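PDB 3PTW: malonyl CoA-acyl carrier protein transacylase from Clostridium perfringens, which probably transfers the malonyl group from malonyl-CoA to acyl carrier protein, the step that supplies activated malonyl units for fatty acid synthesis. Local coordinates for residues C88-L98 and L245-F255; D108-F119 and K209-S218. All blocks are in the same frame, centred on the assembly; numbering follows the deposited sequence.

Contact 1: residues C88-L98 and L245-F255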
loop_
_atom_site.group_PDB
_atom_site.type_symbol
_atom_site.label_atom_id
_atom_site.label_comp_id
_atom_site.label_asym_id
_atom_site.label_seq_id
_atom_site.Cartn_x
_atom_site.Cartn_y
_atom_site.Cartn_z
ATOM N N CYS A 88 -5.198 4.080 -5.972
ATOM C CA CYS A 88 -4.005 4.303 -5.172
ATOM C C CYS A 88 -3.821 3.142 -4.240
ATOM O O CYS A 88 -4.656 2.226 -4.215
ATOM C CB CYS A 88 -4.072 5.629 -4.403
ATOM S SG CYS A 88 -4.936 5.619 -2.857
ATOM N N GLY A 89 -2.712 3.184 -3.505
ATOM C CA GLY A 89 -2.374 2.203 -2.490
ATOM C C GLY A 89 -1.776 2.885 -1.267
ATOM O O GLY A 89 -1.791 4.122 -1.152
ATOM N N LEU A 90 -1.249 2.079 -0.349
ATOM C CA LEU A 90 -0.651 2.603 0.879
ATOM C C LEU A 90 0.716 1.957 0.965
ATOM O O LEU A 90 0.838 0.787 1.370
ATOM C CB LEU A 90 -1.535 2.253 2.090
ATOM C CG LEU A 90 -1.281 2.584 3.582
ATOM C CD1 LEU A 90 0.165 2.857 3.987
ATOM C CD2 LEU A 90 -2.122 3.689 4.063
ATOM N N SER A 91 1.731 2.726 0.545
ATOM C CA SER A 91 3.094 2.239 0.314
ATOM C C SER A 91 3.132 1.230 -0.852
ATOM O O SER A 91 3.163 1.645 -2.016
ATOM C CB SER A 91 3.755 1.711 1.608
ATOM O OG SER A 91 5.076 1.247 1.368
ATOM N N LEU A 92 3.098 -0.068 -0.556
ATOM C CA LEU A 92 3.292 -1.095 -1.584
ATOM C C LEU A 92 2.235 -1.106 -2.690
ATOM O O LEU A 92 2.573 -1.287 -3.869
ATOM C CB LEU A 92 3.388 -2.494 -0.965
ATOM C CG LEU A 92 3.443 -3.656 -1.968
ATOM C CD1 LEU A 92 4.721 -3.623 -2.815
ATOM C CD2 LEU A 92 3.300 -4.988 -1.263
ATOM N N GLY A 93 0.969 -0.931 -2.312
ATOM C CA GLY A 93 -0.151 -0.943 -3.271
ATOM C C GLY A 93 -0.095 0.164 -4.326
ATOM O O GLY A 93 -0.832 0.112 -5.321
ATOM N N GLU A 94 0.786 1.150 -4.129
ATOM C CA GLU A 94 1.032 2.179 -5.146
ATOM C C GLU A 94 1.588 1.539 -6.408
ATOM O O GLU A 94 1.297 1.994 -7.520
ATOM C CB GLU A 94 1.993 3.255 -4.639
ATOM C CG GLU A 94 2.377 4.317 -5.692
ATOM C CD GLU A 94 2.679 5.652 -5.067
ATOM O OE1 GLU A 94 2.054 5.978 -4.021
ATOM O OE2 GLU A 94 3.535 6.383 -5.619
ATOM N N TYR A 95 2.354 0.456 -6.232
ATOM C CA TYR A 95 2.843 -0.328 -7.375
ATOM C C TYR A 95 1.716 -1.020 -8.141
ATOM O O TYR A 95 1.713 -0.990 -9.362
ATOM C CB TYR A 95 3.953 -1.309 -6.969
ATOM C CG TYR A 95 5.250 -0.585 -6.687
ATOM C CD1 TYR A 95 6.206 -0.415 -7.686
ATOM C CD2 TYR A 95 5.506 -0.033 -5.428
ATOM C CE1 TYR A 95 7.386 0.274 -7.442
ATOM C CE2 TYR A 95 6.692 0.665 -5.177
ATOM C CZ TYR A 95 7.623 0.806 -6.187
ATOM O OH TYR A 95 8.800 1.490 -5.961
ATOM N N SER A 96 0.756 -1.616 -7.435
ATOM C CA SER A 96 -0.381 -2.251 -8.112
ATOM C C SER A 96 -1.174 -1.209 -8.901
ATOM O O SER A 96 -1.720 -1.507 -9.950
ATOM C CB SER A 96 -1.336 -2.931 -7.113
ATOM O OG SER A 96 -0.679 -3.841 -6.238
ATOM N N ALA A 97 -1.280 -0.002 -8.355
ATOM C CA ALA A 97 -1.982 1.073 -9.056
ATOM C C ALA A 97 -1.229 1.444 -10.348
ATOM O O ALA A 97 -1.844 1.536 -11.413
ATOM C CB ALA A 97 -2.174 2.271 -8.144
ATOM N N LEU A 98 0.099 1.588 -10.272
ATOM C CA LEU A 98 0.887 1.950 -11.461
ATOM C C LEU A 98 0.883 0.875 -12.550
ATOM O O LEU A 98 0.905 1.219 -13.721
ATOM C CB LEU A 98 2.328 2.331 -11.116
ATOM C CG LEU A 98 2.548 3.610 -10.313
ATOM C CD1 LEU A 98 3.985 3.653 -9.761
ATOM C CD2 LEU A 98 2.237 4.843 -11.129
ATOM N N LEU A 245 8.837 7.477 -6.586
ATOM C CA LEU A 245 8.887 6.096 -6.090
ATOM C C LEU A 245 10.130 5.926 -5.213
ATOM O O LEU A 245 10.132 5.185 -4.222
ATOM C CB LEU A 245 8.912 5.129 -7.271
ATOM C CG LEU A 245 7.746 4.200 -7.633
ATOM C CD1 LEU A 245 6.380 4.640 -7.115
ATOM C CD2 LEU A 245 7.734 3.946 -9.137
ATOM N N THR A 246 11.177 6.650 -5.575
ATOM C CA THR A 246 12.384 6.745 -4.758
ATOM C C THR A 246 12.053 7.395 -3.414
ATOM O O THR A 246 12.281 6.786 -2.374
ATOM C CB THR A 246 13.480 7.511 -5.524
ATOM O OG1 THR A 246 13.979 6.657 -6.559
ATOM C CG2 THR A 246 14.631 7.942 -4.611
ATOM N N SER A 247 11.519 8.620 -3.453
ATOM C CA SER A 247 11.042 9.337 -2.259
ATOM C C SER A 247 10.081 8.544 -1.344
ATOM O O SER A 247 10.154 8.652 -0.117
ATOM C CB SER A 247 10.356 10.642 -2.681
ATOM O OG SER A 247 11.273 11.515 -3.307
ATOM N N GLN A 248 9.190 7.746 -1.940
ATOM C CA GLN A 248 8.127 7.048 -1.202
ATOM C C GLN A 248 8.613 6.227 -0.001
ATOM O O GLN A 248 7.971 6.242 1.067
ATOM C CB GLN A 248 7.297 6.159 -2.153
ATOM C CG GLN A 248 5.992 5.646 -1.541
ATOM C CD GLN A 248 5.482 4.371 -2.193
ATOM O OE1 GLN A 248 6.267 3.467 -2.529
ATOM N NE2 GLN A 248 4.170 4.280 -2.360
ATOM N N VAL A 249 9.719 5.496 -0.172
ATOM C CA VAL A 249 10.224 4.632 0.904
ATOM C C VAL A 249 10.833 5.440 2.068
ATOM O O VAL A 249 10.937 4.952 3.187
ATOM C CB VAL A 249 11.233 3.558 0.385
ATOM C CG1 VAL A 249 10.664 2.827 -0.836
ATOM C CG2 VAL A 249 12.596 4.181 0.058
ATOM N N LYS A 250 11.198 6.682 1.814
ATOM C CA LYS A 250 11.905 7.471 2.836
ATOM C C LYS A 250 11.144 8.718 3.322
ATOM O O LYS A 250 11.655 9.441 4.173
ATOM C CB LYS A 250 13.292 7.857 2.335
ATOM C CG LYS A 250 13.270 8.691 1.063
ATOM C CD LYS A 250 14.458 9.609 1.013
ATOM C CE LYS A 250 14.764 10.021 -0.403
ATOM N NZ LYS A 250 15.848 11.021 -0.389
ATOM N N LYS A 251 9.933 8.930 2.779
ATOM C CA LYS A 251 9.055 10.071 3.082
ATOM C C LYS A 251 7.682 9.600 3.599
ATOM O O LYS A 251 7.318 8.447 3.404
ATOM C CB LYS A 251 8.839 10.935 1.826
ATOM C CG LYS A 251 10.045 11.763 1.372
ATOM C CD LYS A 251 10.546 12.590 2.515
ATOM C CE LYS A 251 11.808 13.386 2.199
ATOM N NZ LYS A 251 12.036 14.221 3.416
ATOM N N PRO A 252 6.902 10.507 4.222
ATOM C CA PRO A 252 5.582 10.180 4.728
ATOM C C PRO A 252 4.630 9.645 3.648
ATOM O O PRO A 252 4.609 10.161 2.528
ATOM C CB PRO A 252 5.063 11.544 5.235
ATOM C CG PRO A 252 6.288 12.265 5.633
ATOM C CD PRO A 252 7.286 11.888 4.578
ATOM N N VAL A 253 3.849 8.632 4.009
ATOM C CA VAL A 253 2.732 8.158 3.180
ATOM C C VAL A 253 1.490 8.994 3.488
ATOM O O VAL A 253 0.831 8.807 4.517
ATOM C CB VAL A 253 2.456 6.659 3.397
ATOM C CG1 VAL A 253 1.288 6.174 2.528
ATOM C CG2 VAL A 253 3.707 5.856 3.086
ATOM N N LEU A 254 1.178 9.928 2.593
ATOM C CA LEU A 254 0.018 10.781 2.763
ATOM C C LEU A 254 -1.251 10.077 2.267
ATOM O O LEU A 254 -1.941 10.586 1.370
ATOM C CB LEU A 254 0.248 12.117 2.042
ATOM C CG LEU A 254 1.025 13.230 2.755
ATOM C CD1 LEU A 254 1.950 12.742 3.842
ATOM C CD2 LEU A 254 1.788 14.127 1.796
ATOM N N PHE A 255 -1.550 8.904 2.838
ATOM C CA PHE A 255 -2.752 8.141 2.437
ATOM C C PHE A 255 -4.056 8.902 2.604
ATOM O O PHE A 255 -4.932 8.828 1.730
ATOM C CB PHE A 255 -2.877 6.799 3.162
ATOM C CG PHE A 255 -4.033 5.937 2.646
ATOM C CD1 PHE A 255 -3.916 5.245 1.435
ATOM C CD2 PHE A 255 -5.217 5.818 3.370
ATOM C CE1 PHE A 255 -4.965 4.446 0.951
ATOM C CE2 PHE A 255 -6.275 5.019 2.898
ATOM C CZ PHE A 255 -6.143 4.329 1.691
HETATM O O HOH W 1 8.598 2.885 -3.836
#
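Gln248 reaches Ser91 with CG anti to the backbone N (chi1 -167°) and the chain extended beyond CG. Glu94 also has CG anti to its N (chi1 176°) and comes from the opposite direction. The Gln248 amide therefore lies beside the turn at Ser91, with Tyr95 on its oxygen side. Gln248 NE2 donates to Ser91 O at 2.8 Å. The bond is bent (134° at the hydrogen), and the acceptor lies out of the amide plane. Ser91 O also accepts from Glu94 N, which approaches from the other face of its carbonyl plane.

Gln248 OE1 takes a hydrogen from a water at 2.7 Å. The same water donates to Leu245 O and accepts from Tyr95 OH, the latter at 2.5 Å. Leu245 packs against this end of the tyrosine, with its CG 3.7 Å from Tyr95 CZ. Its CD1 meets Leu98 CD1 tip to tip at 3.7 Å.

On the other side of the turn the contact is apolar. Leu90 CD1 touches Val253 CG1 at 3.8 Å, and Leu90 CD2 presses on CB and CG of Phe255. Gly89 O lies at the edge of the Phe255 ring, in its plane. Cys88 SG approaches that ring obliquely, 4.0 Å from CE1.

The strand-turn-helix and its Gly89-Ser91-Gly93 pattern fit a nucleophile elbow. As in related acyltransferases, Ser91 is probably the acyl-carrying serine. The positive phi of Ser91 suits that tight turn. Glu94 is held by Tyr235 and Asn229. The Gln248 side chain thus grips the carbonyl of Ser91, while the Ser91 hydroxyl is hydrogen-bonded to Arg116 of helix 106-122. Gln248 O accepts a hydrogen bond from His199 ND1, consistent with orienting the histidine that probably pairs with Ser91.

Contact 2: residues D108-F119 and K209-S218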
loop_
_atom_site.group_PDB
_atom_site.type_symbol
_atom_site.label_atom_id
_atom_site.label_comp_id
_atom_site.label_asym_id
_atom_site.label_seq_id
_atom_site.Cartn_x
_atom_site.Cartn_y
_atom_site.Cartn_z
ATOM N N ASP A 108 7.717 -6.772 -14.597
ATOM C CA ASP A 108 8.673 -5.805 -14.072
ATOM C C ASP A 108 8.247 -5.350 -12.686
ATOM O O ASP A 108 9.082 -5.162 -11.799
ATOM C CB ASP A 108 8.810 -4.609 -15.017
ATOM C CG ASP A 108 9.365 -4.999 -16.373
ATOM O OD1 ASP A 108 9.965 -6.091 -16.498
ATOM O OD2 ASP A 108 9.200 -4.212 -17.319
ATOM N N GLY A 109 6.939 -5.201 -12.504
ATOM C CA GLY A 109 6.374 -4.880 -11.200
ATOM C C GLY A 109 6.811 -5.874 -10.146
ATOM O O GLY A 109 7.440 -5.496 -9.156
ATOM N N VAL A 110 6.514 -7.154 -10.358
ATOM C CA VAL A 110 6.841 -8.144 -9.332
ATOM C C VAL A 110 8.327 -8.234 -9.040
ATOM O O VAL A 110 8.704 -8.215 -7.876
ATOM C CB VAL A 110 6.228 -9.544 -9.569
ATOM C CG1 VAL A 110 4.791 -9.557 -9.126
ATOM C CG2 VAL A 110 6.379 -10.009 -11.020
ATOM N N LYS A 111 9.160 -8.283 -10.088
ATOM C CA LYS A 111 10.612 -8.308 -9.915
ATOM C C LYS A 111 11.110 -7.097 -9.129
ATOM O O LYS A 111 11.953 -7.238 -8.247
ATOM C CB LYS A 111 11.374 -8.442 -11.255
ATOM C CG LYS A 111 11.216 -9.801 -11.955
ATOM C CD LYS A 111 12.450 -10.240 -12.778
ATOM C CE LYS A 111 12.560 -9.551 -14.131
ATOM N NZ LYS A 111 11.225 -9.094 -14.628
ATOM N N LEU A 112 10.581 -5.918 -9.445
ATOM C CA LEU A 112 11.021 -4.680 -8.808
ATOM C C LEU A 112 10.723 -4.627 -7.303
ATOM O O LEU A 112 11.592 -4.250 -6.501
ATOM C CB LEU A 112 10.391 -3.469 -9.508
ATOM C CG LEU A 112 10.861 -2.086 -9.060
ATOM C CD1 LEU A 112 12.353 -1.905 -9.323
ATOM C CD2 LEU A 112 10.055 -1.006 -9.768
ATOM N N VAL A 113 9.507 -5.008 -6.913
ATOM C CA VAL A 113 9.120 -4.888 -5.504
ATOM C C VAL A 113 9.821 -5.902 -4.592
ATOM O O VAL A 113 9.970 -5.661 -3.390
ATOM C CB VAL A 113 7.591 -4.901 -5.278
ATOM C CG1 VAL A 113 6.925 -3.674 -5.961
ATOM C CG2 VAL A 113 6.975 -6.236 -5.714
ATOM N N LYS A 114 10.261 -7.013 -5.165
ATOM C CA LYS A 114 11.069 -7.972 -4.424
ATOM C C LYS A 114 12.385 -7.290 -4.039
ATOM O O LYS A 114 12.813 -7.368 -2.888
ATOM C CB LYS A 114 11.306 -9.239 -5.254
ATOM C CG LYS A 114 12.200 -10.279 -4.601
ATOM C CD LYS A 114 12.280 -11.537 -5.481
ATOM C CE LYS A 114 13.474 -12.411 -5.102
ATOM N NZ LYS A 114 13.174 -13.188 -3.874
ATOM N N LYS A 115 12.995 -6.597 -5.002
ATOM C CA LYS A 115 14.233 -5.869 -4.756
ATOM C C LYS A 115 14.030 -4.755 -3.738
ATOM O O LYS A 115 14.829 -4.601 -2.823
ATOM C CB LYS A 115 14.838 -5.342 -6.072
ATOM C CG LYS A 115 15.436 -6.462 -6.939
ATOM C CD LYS A 115 16.321 -5.920 -8.054
ATOM C CE LYS A 115 16.667 -6.984 -9.114
ATOM N NZ LYS A 115 15.465 -7.427 -9.940
ATOM N N ARG A 116 12.942 -4.003 -3.900
ATOM C CA ARG A 116 12.553 -2.917 -3.010
ATOM C C ARG A 116 12.395 -3.410 -1.575
ATOM O O ARG A 116 12.903 -2.798 -0.637
ATOM C CB ARG A 116 11.237 -2.305 -3.501
ATOM C CG ARG A 116 10.576 -1.277 -2.567
ATOM C CD ARG A 116 9.215 -0.868 -3.165
ATOM N NE ARG A 116 8.569 0.253 -2.484
ATOM C CZ ARG A 116 7.756 0.134 -1.432
ATOM N NH1 ARG A 116 7.510 -1.056 -0.902
ATOM N NH2 ARG A 116 7.219 1.222 -0.886
ATOM N N GLY A 117 11.686 -4.521 -1.420
ATOM C CA GLY A 117 11.410 -5.088 -0.107
ATOM C C GLY A 117 12.688 -5.479 0.580
ATOM O O GLY A 117 12.845 -5.256 1.786
ATOM N N LYS A 118 13.603 -6.060 -0.199
ATOM C CA LYS A 118 14.953 -6.390 0.249
ATOM C C LYS A 118 15.671 -5.132 0.736
ATOM O O LYS A 118 16.239 -5.113 1.847
ATOM C CB LYS A 118 15.728 -7.012 -0.915
ATOM C CG LYS A 118 17.048 -7.700 -0.577
ATOM C CD LYS A 118 17.861 -7.992 -1.863
ATOM C CE LYS A 118 17.308 -9.160 -2.726
ATOM N NZ LYS A 118 16.173 -8.885 -3.701
ATOM N N PHE A 119 15.635 -4.076 -0.083
ATOM C CA PHE A 119 16.366 -2.849 0.238
ATOM C C PHE A 119 15.801 -2.166 1.492
ATOM O O PHE A 119 16.564 -1.705 2.360
ATOM C CB PHE A 119 16.384 -1.860 -0.944
ATOM C CG PHE A 119 16.914 -2.433 -2.237
ATOM C CD1 PHE A 119 17.915 -3.408 -2.246
ATOM C CD2 PHE A 119 16.422 -1.969 -3.460
ATOM C CE1 PHE A 119 18.406 -3.933 -3.449
ATOM C CE2 PHE A 119 16.901 -2.482 -4.668
ATOM C CZ PHE A 119 17.899 -3.467 -4.663
ATOM N N LYS A 209 19.253 2.616 -3.766
ATOM C CA LYS A 209 19.295 1.297 -4.419
ATOM C C LYS A 209 18.076 1.058 -5.299
ATOM O O LYS A 209 18.183 0.463 -6.364
ATOM C CB LYS A 209 19.422 0.173 -3.393
ATOM C CG LYS A 209 20.831 -0.016 -2.844
ATOM C CD LYS A 209 20.837 -1.169 -1.837
ATOM C CE LYS A 209 22.036 -1.111 -0.903
ATOM N NZ LYS A 209 23.093 -2.075 -1.288
ATOM N N LEU A 210 16.926 1.541 -4.848
ATOM C CA LEU A 210 15.686 1.415 -5.598
ATOM C C LEU A 210 15.733 2.286 -6.861
ATOM O O LEU A 210 15.329 1.836 -7.946
ATOM C CB LEU A 210 14.496 1.776 -4.709
ATOM C CG LEU A 210 13.096 1.765 -5.315
ATOM C CD1 LEU A 210 12.745 0.372 -5.857
ATOM C CD2 LEU A 210 12.080 2.251 -4.268
ATOM N N GLU A 211 16.256 3.503 -6.717
ATOM C CA GLU A 211 16.485 4.409 -7.855
ATOM C C GLU A 211 17.292 3.719 -8.963
ATOM O O GLU A 211 16.897 3.733 -10.133
ATOM C CB GLU A 211 17.200 5.683 -7.400
ATOM C CG GLU A 211 17.607 6.631 -8.521
ATOM C CD GLU A 211 18.170 7.952 -8.006
ATOM O OE1 GLU A 211 18.883 7.950 -6.988
ATOM O OE2 GLU A 211 17.897 9.007 -8.621
ATOM N N ASP A 212 18.413 3.116 -8.589
ATOM C CA ASP A 212 19.269 2.406 -9.564
ATOM C C ASP A 212 18.504 1.310 -10.292
ATOM O O ASP A 212 18.618 1.171 -11.509
ATOM C CB ASP A 212 20.539 1.866 -8.897
ATOM C CG ASP A 212 21.517 2.972 -8.543
ATOM O OD1 ASP A 212 22.362 2.771 -7.638
ATOM O OD2 ASP A 212 21.437 4.060 -9.167
ATOM N N GLU A 213 17.714 0.550 -9.548
ATOM C CA GLU A 213 16.845 -0.488 -10.128
ATOM C C GLU A 213 15.748 0.081 -11.036
ATOM O O GLU A 213 15.554 -0.391 -12.159
ATOM C CB GLU A 213 16.202 -1.324 -9.011
ATOM C CG GLU A 213 17.186 -2.216 -8.260
ATOM C CD GLU A 213 18.049 -3.060 -9.190
ATOM O OE1 GLU A 213 17.502 -3.676 -10.139
ATOM O OE2 GLU A 213 19.279 -3.085 -8.961
ATOM N N LEU A 214 15.027 1.084 -10.538
ATOM C CA LEU A 214 14.020 1.789 -11.340
ATOM C C LEU A 214 14.574 2.267 -12.692
ATOM O O LEU A 214 13.916 2.102 -13.712
ATOM C CB LEU A 214 13.387 2.957 -10.553
ATOM C CG LEU A 214 12.349 2.618 -9.469
ATOM C CD1 LEU A 214 12.157 3.780 -8.486
ATOM C CD2 LEU A 214 10.986 2.225 -10.094
ATOM N N ASN A 215 15.783 2.835 -12.691
ATOM C CA ASN A 215 16.427 3.315 -13.923
ATOM C C ASN A 215 16.679 2.234 -14.999
ATOM O O ASN A 215 16.893 2.563 -16.172
ATOM C CB ASN A 215 17.730 4.051 -13.595
ATOM C CG ASN A 215 17.496 5.460 -13.069
ATOM O OD1 ASN A 215 16.499 6.091 -13.383
ATOM N ND2 ASN A 215 18.433 5.966 -12.277
ATOM N N LYS A 216 16.660 0.962 -14.591
ATOM C CA LYS A 216 16.910 -0.163 -15.508
ATOM C C LYS A 216 15.661 -0.632 -16.259
ATOM O O LYS A 216 15.775 -1.228 -17.327
ATOM C CB LYS A 216 17.522 -1.364 -14.773
ATOM C CG LYS A 216 18.931 -1.164 -14.227
ATOM C CD LYS A 216 19.191 -2.200 -13.136
ATOM C CE LYS A 216 20.621 -2.190 -12.640
ATOM N NZ LYS A 216 21.354 -3.369 -13.184
ATOM N N ILE A 217 14.476 -0.368 -15.723
ATOM C CA ILE A 217 13.271 -0.931 -16.342
ATOM C C ILE A 217 12.533 0.089 -17.211
ATOM O O ILE A 217 12.817 1.285 -17.166
ATOM C CB ILE A 217 12.304 -1.653 -15.316
ATOM C CG1 ILE A 217 11.238 -0.702 -14.741
ATOM C CG2 ILE A 217 13.079 -2.448 -14.251
ATOM C CD1 ILE A 217 11.457 -0.248 -13.334
ATOM N N SER A 218 11.589 -0.404 -18.002
ATOM C CA SER A 218 10.795 0.442 -18.882
ATOM C C SER A 218 9.553 1.003 -18.194
ATOM O O SER A 218 8.732 0.263 -17.635
ATOM C CB SER A 218 10.434 -0.302 -20.172
ATOM O OG SER A 218 10.179 -1.664 -19.909
HETATM O O HOH W 2 7.837 -2.000 -16.987
#
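Lys209 meets Phe119 where two antiparallel helices pack side by side. Their axes come within 9.9 Å, with 165° between the directions. Helix 106-122 precedes the small ferredoxin-like subdomain of the acyltransferase fold, and helix 204-214 follows it. The contact thus joins the chain on its way out to that subdomain and on its way back.

Lys209 lays its CB over one face of the Phe119 ring, 3.7 Å from the centroid, a CH-pi contact. The carbonyl oxygen of Lys115 sits over the opposite face, so the ring is sandwiched.

Leu210 has CG anti to the backbone N (chi1 178°), which brings its CD1 to Arg116 CB, at 3.9 Å, and to Leu112 CD1. Arg116 runs on extended, its NH1 hydrogen-bonded to Gln63 and its NH2 turned to Ser91 and Gln248.

Glu213 places CG at the edge of the Phe119 ring, 3.6 Å from CE2. Its chain bends at chi2 and carries the carboxylate across Lys115 at about a right angle, where OE1 lies against its CD. Glu213 OE1 is 4.3 Å from Lys115 NZ, too far for a salt bridge, so any attraction is probably modest.

Leu214 and Ile217 close on Leu112 at the far end. Leu112 CD2 is 3.4 Å from Leu214 CD2, a tight pair, and 3.9 Å from Ile217 CD1. Both chains cross Leu112 at about a right angle. The type I turn from Leu214 to Ile217 carries the chain to Ser218. There a water donates to both Asp108 OD2, at 2.6 Å, and the backbone O of Ser218.

How the contacts relate
The contact centres are about 14 Å apart, and contact 2 is nested in the chain between the two segments of contact 1. Arg116 joins them. It leaves helix 106-122 and enters the probable active site, where its NH2 lies 2.9 Å from Gln248 OE1 and 3.1 Å from Ser91 OG, both probable hydrogen bonds. Its NE packs 3.3 Å from Tyr95 CE2. Leu210 of contact 2 lies against the start of this arginine side chain, whose guanidinium lies at the elbow of contact 1. In related malonyl transferases the equivalent arginine binds the malonyl carboxylate, and Arg116 probably does so here. Thr246 also packs on Glu211, Leu245 on Leu214, and Tyr95 on Leu112 and Leu210.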